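Local coordinates for sigma-54 interaction domain protein (PDB 3GDW) that is of unknown function but is a mannose-family PTS IIA-like domain of a longer protein, which may bind ATP and DNA, at residues V9-G13 / D14-S18; T46-E49 / Q50-Q54; T98-V101 / L102-I105. One frame throughout, in Å; residues are numbered along the deposited sequence. Where two conformers were deposited one is given.

Contact 1: V9-G13 / D14-S18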
loop_
_atom_site.group_PDB
_atom_site.type_symbol
_atom_site.label_atom_id
_atom_site.label_comp_id
_atom_site.label_asym_id
_atom_site.label_seq_id
_atom_site.Cartn_x
_atom_site.Cartn_y
_atom_site.Cartn_z
ATOM N N VAL B 9 -11.107 -5.033 -1.935
ATOM C CA VAL B 9 -10.025 -4.072 -1.671
ATOM C C VAL B 9 -10.634 -2.669 -1.617
ATOM O O VAL B 9 -11.170 -2.196 -2.619
ATOM C CB VAL B 9 -8.892 -4.121 -2.784
ATOM C CG1 VAL B 9 -7.750 -3.220 -2.405
ATOM C CG2 VAL B 9 -8.380 -5.560 -3.028
ATOM N N LEU B 10 -10.556 -2.012 -0.454
ATOM C CA LEU B 10 -11.162 -0.683 -0.268
ATOM C C LEU B 10 -10.116 0.306 0.196
ATOM O O LEU B 10 -9.483 0.092 1.238
ATOM C CB LEU B 10 -12.301 -0.734 0.767
ATOM C CG LEU B 10 -13.693 -1.013 0.178
ATOM C CD1 LEU B 10 -13.787 -2.435 -0.298
ATOM C CD2 LEU B 10 -14.804 -0.726 1.203
HETATM N N MSE B 11 -9.917 1.384 -0.575
HETATM C CA MSE B 11 -8.859 2.373 -0.255
HETATM C C MSE B 11 -9.248 3.814 -0.558
HETATM O O MSE B 11 -10.112 4.076 -1.397
HETATM C CB MSE B 11 -7.534 2.017 -0.981
HETATM C CG MSE B 11 -6.949 0.708 -0.518
HETATM SE SE MSE B 11 -5.407 0.163 -1.506
HETATM C CE MSE B 11 -5.113 -1.509 -0.557
ATOM N N HIS B 12 -8.608 4.748 0.128
ATOM C CA HIS B 12 -8.825 6.157 -0.116
ATOM C C HIS B 12 -8.204 6.553 -1.456
ATOM O O HIS B 12 -7.121 6.068 -1.792
ATOM C CB HIS B 12 -8.145 6.971 0.982
ATOM C CG HIS B 12 -8.755 6.782 2.332
ATOM N ND1 HIS B 12 -8.752 5.567 2.987
ATOM C CD2 HIS B 12 -9.353 7.666 3.169
ATOM C CE1 HIS B 12 -9.340 5.707 4.165
ATOM N NE2 HIS B 12 -9.720 6.971 4.295
ATOM N N GLY B 13 -8.860 7.446 -2.194
ATOM C CA GLY B 13 -8.273 7.997 -3.412
ATOM C C GLY B 13 -9.005 7.464 -4.619
ATOM O O GLY B 13 -9.923 6.664 -4.465
ATOM N N ASP B 14 -8.596 7.907 -5.814
ATOM C CA ASP B 14 -9.353 7.624 -7.031
ATOM C C ASP B 14 -9.165 6.233 -7.621
ATOM O O ASP B 14 -10.094 5.712 -8.231
ATOM C CB ASP B 14 -9.055 8.678 -8.109
ATOM C CG ASP B 14 -9.600 10.065 -7.746
ATOM O OD1 ASP B 14 -10.497 10.170 -6.889
ATOM O OD2 ASP B 14 -9.133 11.048 -8.332
ATOM N N SER B 15 -7.957 5.654 -7.507
ATOM C CA SER B 15 -7.649 4.409 -8.218
ATOM C C SER B 15 -6.585 3.523 -7.561
ATOM O O SER B 15 -6.077 2.592 -8.193
ATOM C CB SER B 15 -7.220 4.704 -9.662
ATOM O OG SER B 15 -5.957 5.349 -9.684
ATOM N N THR B 16 -6.279 3.772 -6.296
ATOM C CA THR B 16 -5.284 2.947 -5.610
ATOM C C THR B 16 -5.753 1.514 -5.483
ATOM O O THR B 16 -5.013 0.589 -5.864
ATOM C CB THR B 16 -4.952 3.475 -4.220
ATOM O OG1 THR B 16 -4.654 4.863 -4.347
ATOM C CG2 THR B 16 -3.723 2.746 -3.659
ATOM N N ALA B 17 -6.954 1.322 -4.949
ATOM C CA ALA B 17 -7.468 -0.034 -4.756
ATOM C C ALA B 17 -7.570 -0.780 -6.097
ATOM O O ALA B 17 -7.125 -1.949 -6.201
ATOM C CB ALA B 17 -8.840 -0.025 -4.034
ATOM N N SER B 18 -8.165 -0.125 -7.110
ATOM C CA SER B 18 -8.404 -0.786 -8.387
ATOM C C SER B 18 -7.103 -1.082 -9.141
ATOM O O SER B 18 -6.975 -2.130 -9.759
ATOM C CB SER B 18 -9.398 -0.003 -9.269
ATOM O OG SER B 18 -9.032 1.374 -9.380
HETATM O O HOH W 1 -4.395 5.990 -1.961
HETATM O O HOH W 2 -8.298 3.964 -4.078
#
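Met11, a selenomethionine, reaches from the end of strand 6-12 across the first residues of helix 16-28. Its CB lies 3.9 Å from Ala17 CB, and CG still borders that methyl. The chain then runs on extended, which carries the selenium past Ala17 to Thr16. There SE touches Thr16 CG2 at 3.8 Å, the two side chains crossing at about a right angle. SE also borders Ala17 CA, and beyond the two segments the side chain touches Asp71 and Thr96. Thr16 presents this methyl because CG2 stands anti to the backbone N, OG1 taking the place beside it (chi1 -50°). Ala17 is wedged between neighbours on the strand: its CB meets Val9 CG1 at 3.7 Å and also comes 3.5 Å from Val9 O.

Two waters fill in where strand and helix exchange no direct bond. Water 1 donates to His12 O at 2.7 Å and is also bonded to Thr16 OG1 at 2.7 Å, though the hydroxyl's chief partner is Ser19 of the second subunit. Water 2 accepts from Ala17 N at 3.1 Å and gives only a weak bond to Gly13 O. Gly13 makes the turn at a phi of 110°, a backbone shape that glycine reaches readily. Leu10 points the other way, to helix 44-57, while the N of His12 is bonded to Asp71.

This is the first strand-loop-helix turn of a beta-alpha-beta unit, completed by strand 34-38. It lies at the C-terminal ends of the strands of a parallel sheet, where mannose-family IIA domains carry their active site.

Contact 2: T46-E49 / Q50-Q54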
loop_
_atom_site.group_PDB
_atom_site.type_symbol
_atom_site.label_atom_id
_atom_site.label_comp_id
_atom_site.label_asym_id
_atom_site.label_seq_id
_atom_site.Cartn_x
_atom_site.Cartn_y
_atom_site.Cartn_z
ATOM N N THR B 46 -21.227 6.257 2.950
ATOM C CA THR B 46 -21.567 5.990 1.556
ATOM C C THR B 46 -20.768 4.790 1.009
ATOM O O THR B 46 -21.302 3.952 0.265
ATOM C CB THR B 46 -21.245 7.217 0.690
ATOM O OG1 THR B 46 -21.933 8.355 1.214
ATOM C CG2 THR B 46 -21.636 6.983 -0.749
HETATM N N MSE B 47 -19.493 4.716 1.379
HETATM C CA MSE B 47 -18.625 3.612 0.934
HETATM C C MSE B 47 -19.075 2.285 1.548
HETATM O O MSE B 47 -19.156 1.267 0.859
HETATM C CB MSE B 47 -17.171 3.876 1.293
HETATM C CG MSE B 47 -16.261 2.718 0.928
HETATM SE SE MSE B 47 -16.318 2.357 -1.051
HETATM C CE MSE B 47 -15.425 3.792 -1.529
ATOM N N TYR B 48 -19.392 2.311 2.833
ATOM C CA TYR B 48 -19.878 1.112 3.486
ATOM C C TYR B 48 -21.095 0.575 2.733
ATOM O O TYR B 48 -21.214 -0.624 2.512
ATOM C CB TYR B 48 -20.260 1.372 4.940
ATOM C CG TYR B 48 -20.857 0.118 5.511
ATOM C CD1 TYR B 48 -20.049 -0.992 5.760
ATOM C CD2 TYR B 48 -22.230 0.008 5.727
ATOM C CE1 TYR B 48 -20.585 -2.175 6.235
ATOM C CE2 TYR B 48 -22.785 -1.180 6.223
ATOM C CZ TYR B 48 -21.952 -2.268 6.463
ATOM O OH TYR B 48 -22.457 -3.454 6.944
ATOM N N GLU B 49 -21.998 1.471 2.340
ATOM C CA GLU B 49 -23.234 1.042 1.702
ATOM C C GLU B 49 -22.961 0.407 0.321
ATOM O O GLU B 49 -23.640 -0.549 -0.058
ATOM C CB GLU B 49 -24.265 2.179 1.643
ATOM C CG GLU B 49 -24.765 2.569 3.010
ATOM C CD GLU B 49 -25.768 3.716 3.012
ATOM O OE1 GLU B 49 -26.336 4.057 1.943
ATOM O OE2 GLU B 49 -25.990 4.277 4.109
ATOM N N GLN B 50 -21.957 0.913 -0.399
ATOM C CA GLN B 50 -21.526 0.295 -1.666
ATOM C C GLN B 50 -21.066 -1.139 -1.423
ATOM O O GLN B 50 -21.428 -2.065 -2.151
ATOM C CB GLN B 50 -20.328 1.057 -2.256
ATOM C CG GLN B 50 -20.644 2.457 -2.707
ATOM C CD GLN B 50 -21.401 2.445 -4.005
ATOM O OE1 GLN B 50 -20.930 1.880 -5.002
ATOM N NE2 GLN B 50 -22.573 3.065 -4.011
ATOM N N LEU B 51 -20.236 -1.314 -0.398
ATOM C CA LEU B 51 -19.688 -2.629 -0.100
ATOM C C LEU B 51 -20.788 -3.590 0.375
ATOM O O LEU B 51 -20.900 -4.728 -0.089
ATOM C CB LEU B 51 -18.572 -2.496 0.930
ATOM C CG LEU B 51 -18.135 -3.787 1.585
ATOM C CD1 LEU B 51 -17.340 -4.660 0.572
ATOM C CD2 LEU B 51 -17.295 -3.418 2.782
ATOM N N ARG B 52 -21.600 -3.115 1.307
ATOM C CA ARG B 52 -22.659 -3.918 1.885
ATOM C C ARG B 52 -23.631 -4.400 0.798
ATOM O O ARG B 52 -24.051 -5.569 0.804
ATOM C CB ARG B 52 -23.401 -3.084 2.935
ATOM C CG ARG B 52 -24.471 -3.817 3.731
ATOM C CD ARG B 52 -25.838 -3.795 3.061
ATOM N NE ARG B 52 -26.215 -2.484 2.523
ATOM C CZ ARG B 52 -26.547 -1.414 3.249
ATOM N NH1 ARG B 52 -26.555 -1.458 4.569
ATOM N NH2 ARG B 52 -26.862 -0.283 2.631
ATOM N N ASN B 53 -23.998 -3.497 -0.115
ATOM C CA ASN B 53 -24.907 -3.836 -1.196
ATOM C C ASN B 53 -24.390 -4.945 -2.115
ATOM O O ASN B 53 -25.158 -5.818 -2.536
ATOM C CB ASN B 53 -25.267 -2.589 -2.009
ATOM C CG ASN B 53 -26.080 -1.588 -1.209
ATOM O OD1 ASN B 53 -26.683 -1.922 -0.206
ATOM N ND2 ASN B 53 -26.087 -0.345 -1.656
ATOM N N GLN B 54 -23.101 -4.924 -2.433
ATOM C CA GLN B 54 -22.568 -5.992 -3.263
ATOM C C GLN B 54 -22.471 -7.308 -2.489
ATOM O O GLN B 54 -22.828 -8.371 -3.012
ATOM C CB GLN B 54 -21.236 -5.625 -3.878
ATOM C CG GLN B 54 -20.909 -6.560 -5.045
ATOM C CD GLN B 54 -19.556 -6.292 -5.651
ATOM O OE1 GLN B 54 -19.150 -5.135 -5.787
ATOM N NE2 GLN B 54 -18.838 -7.366 -6.021
HETATM O O HOH W 3 -23.361 4.172 -1.822
#
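Thr46 O is held by two donors: Gln50 N, one helical turn on, at 3.2 Å, and water 3 at 2.9 Å. The same water accepts from Gln50 NE2 at 2.6 Å, so the glutamine's backbone and amide both serve one carbonyl, the second through the water. A bend at chi2 (-76°) folds the amide back to reach it. Further along, Arg52 N binds Tyr48 O at 2.8 Å, the shortest of the helical bonds here.

The same two residues also meet through their side chains. Arg52 CB sits over one face of the Tyr48 ring in a CH-pi contact, 4.2 Å from its centroid and offset toward the rim, with CG close to the hydroxyl. Bends at chi2 and chi3 fold the arginine back over Glu49, a guanidinium face above Glu49 CA, with its plane 76° from the ring. NE gives a fairly straight bond to Asn53 OD1 at 2.8 Å; the oxygen lies in the guanidinium plane, but the donor stands above the plane of the amide. NH2 adds a weak bond to that oxygen and lies along the aliphatic part of Glu49, 3.6 Å from CG. The Glu49 carboxylate stays beyond salt-bridge distance and is bonded instead to Gln45.

Glu85 of helix 78-86 takes both the Tyr48 hydroxyl and Arg52 NH1, the latter as a salt bridge, tying the two helices together. Phe78 meets the Tyr48 ring edge-to-face. Met47 and Leu51 turn inward to strands 6-12 and 34-38, packing helix 44-57 onto one face of the sheet.

Contact 3: T98-V101 / L102-I105; sequences TMIV and LEAI
Four successive alpha-helical bonds, each from a backbone N to the carbonyl four residues earlier, join the residues from Thr98 to Ile105, running from Leu102 N to Thr98 O at 2.9 Å through to Ile105 N to Val101 O, also 2.9 Å.

Met99, a selenomethionine, folds back along the helix. With bends at chi2 (-59°) and chi3, its tip comes round to lie beside Leu102 and against Glu103. CE touches Leu102 CD2 at 3.9 Å on one flank and, in the conformer given here, Glu103 CD at 3.9 Å on the other, so the methyl bridges an apolar branch and the flat face of the Glu103 carboxylate. Leu102 and Met99 run side by side, pointing the same way. Glu103 is stretched beyond CG, and its OE1 comes 4.0 Å from Ile100 CD1, the two side chains crossing at a slant. This oxygen is bonded to Ser124 of helix 114-135, which gives the partly exposed carboxylate a polar partner. On another flank, Val101 CG1 and Ile105 CG1 lie abreast at 4.1 Å.

Thr98 lies at the subunit interface: its hydroxyl is bonded to Asp71 of the second subunit, and its side chain packs on Met11 of that subunit. Met99 and Ile100 also meet the partner, at Met72 and Met95 of the second subunit. Within the chain, Leu102 and Ile105 rest on Leu28 of helix 16-28, Val101 on Val9 and Ile105 on Val7 of strand 6-12, and Ile100 and Ala104 on Ile121 of helix 114-135.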
loop_
_atom_site.group_PDB
_atom_site.type_symbol
_atom_site.label_atom_id
_atom_site.label_comp_id
_atom_site.label_asym_id
_atom_site.label_seq_id
_atom_site.Cartn_x
_atom_site.Cartn_y
_atom_site.Cartn_z
ATOM N N THR B 98 0.456 -3.725 -2.473
ATOM C CA THR B 98 0.313 -4.577 -3.677
ATOM C C THR B 98 0.545 -6.059 -3.378
ATOM O O THR B 98 -0.232 -6.902 -3.797
ATOM C CB THR B 98 1.305 -4.106 -4.770
ATOM O OG1 THR B 98 1.283 -2.678 -4.822
ATOM C CG2 THR B 98 0.903 -4.641 -6.140
HETATM N N MSE B 99 1.604 -6.357 -2.625
HETATM C CA MSE B 99 1.987 -7.741 -2.316
HETATM C C MSE B 99 0.936 -8.475 -1.546
HETATM O O MSE B 99 0.729 -9.667 -1.768
HETATM C CB MSE B 99 3.273 -7.788 -1.514
HETATM C CG MSE B 99 4.458 -7.429 -2.356
HETATM SE SE MSE B 99 4.597 -8.676 -3.877
HETATM C CE MSE B 99 3.969 -10.396 -3.080
ATOM N N ILE B 100 0.296 -7.747 -0.634
ATOM C CA ILE B 100 -0.768 -8.280 0.209
ATOM C C ILE B 100 -2.002 -8.582 -0.649
ATOM O O ILE B 100 -2.578 -9.653 -0.499
ATOM C CB ILE B 100 -1.157 -7.304 1.358
ATOM C CG1 ILE B 100 0.041 -7.018 2.269
ATOM C CG2 ILE B 100 -2.266 -7.900 2.194
ATOM C CD1 ILE B 100 0.766 -8.294 2.715
ATOM N N VAL B 101 -2.392 -7.667 -1.544
ATOM C CA VAL B 101 -3.485 -7.964 -2.497
ATOM C C VAL B 101 -3.110 -9.228 -3.313
ATOM O O VAL B 101 -3.906 -10.175 -3.441
ATOM C CB VAL B 101 -3.801 -6.777 -3.452
ATOM C CG1 VAL B 101 -4.956 -7.129 -4.399
ATOM C CG2 VAL B 101 -4.115 -5.491 -2.662
ATOM N N LEU B 102 -1.888 -9.235 -3.843
ATOM C CA LEU B 102 -1.425 -10.370 -4.632
ATOM C C LEU B 102 -1.538 -11.684 -3.871
ATOM O O LEU B 102 -2.093 -12.647 -4.383
ATOM C CB LEU B 102 0.009 -10.145 -5.100
ATOM C CG LEU B 102 0.686 -11.226 -5.955
ATOM C CD1 LEU B 102 -0.155 -11.494 -7.175
ATOM C CD2 LEU B 102 2.037 -10.729 -6.394
ATOM N N GLU B 103 -1.004 -11.712 -2.656
ATOM C CA GLU B 103 -1.038 -12.919 -1.829
ATOM C C GLU B 103 -2.464 -13.337 -1.445
ATOM O O GLU B 103 -2.778 -14.526 -1.449
ATOM C CB GLU B 103 -0.091 -12.763 -0.616
ATOM C CG GLU B 103 1.370 -12.641 -1.098
ATOM C CD GLU B 103 2.427 -12.338 -0.047
ATOM O OE1 GLU B 103 2.326 -11.334 0.703
ATOM O OE2 GLU B 103 3.422 -13.083 -0.033
ATOM N N ALA B 104 -3.329 -12.363 -1.158
ATOM C CA ALA B 104 -4.727 -12.644 -0.814
ATOM C C ALA B 104 -5.488 -13.275 -1.985
ATOM O O ALA B 104 -6.150 -14.290 -1.832
ATOM C CB ALA B 104 -5.429 -11.379 -0.369
ATOM N N ILE B 105 -5.384 -12.664 -3.151
ATOM C CA ILE B 105 -6.088 -13.182 -4.337
ATOM C C ILE B 105 -5.514 -14.553 -4.738
ATOM O O ILE B 105 -6.271 -15.485 -5.058
ATOM C CB ILE B 105 -6.021 -12.151 -5.506
ATOM C CG1 ILE B 105 -6.698 -10.829 -5.095
ATOM C CG2 ILE B 105 -6.660 -12.689 -6.764
ATOM C CD1 ILE B 105 -8.210 -10.868 -5.005
#

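Overall arrangement
The contacts follow one another along the chain, within a single alpha/beta domain built on a parallel sheet of strand order 2-1-3-4. Contact 1 comes first in the chain but lies between the others in space, its centre about 14 Å from that of each. Strand 6-12 links all three: Leu10 packs on Met47 and Leu51 of contact 2, while Val9 on the other face of the sheet meets Val101 of contact 3. Contacts 2 and 3 lie on opposite sides of the chain's centre, about 22 Å apart between centres, and do not touch. Contacts 1 and 3 both touch the second subunit, whereas no other chain of the assembly touches contact 2.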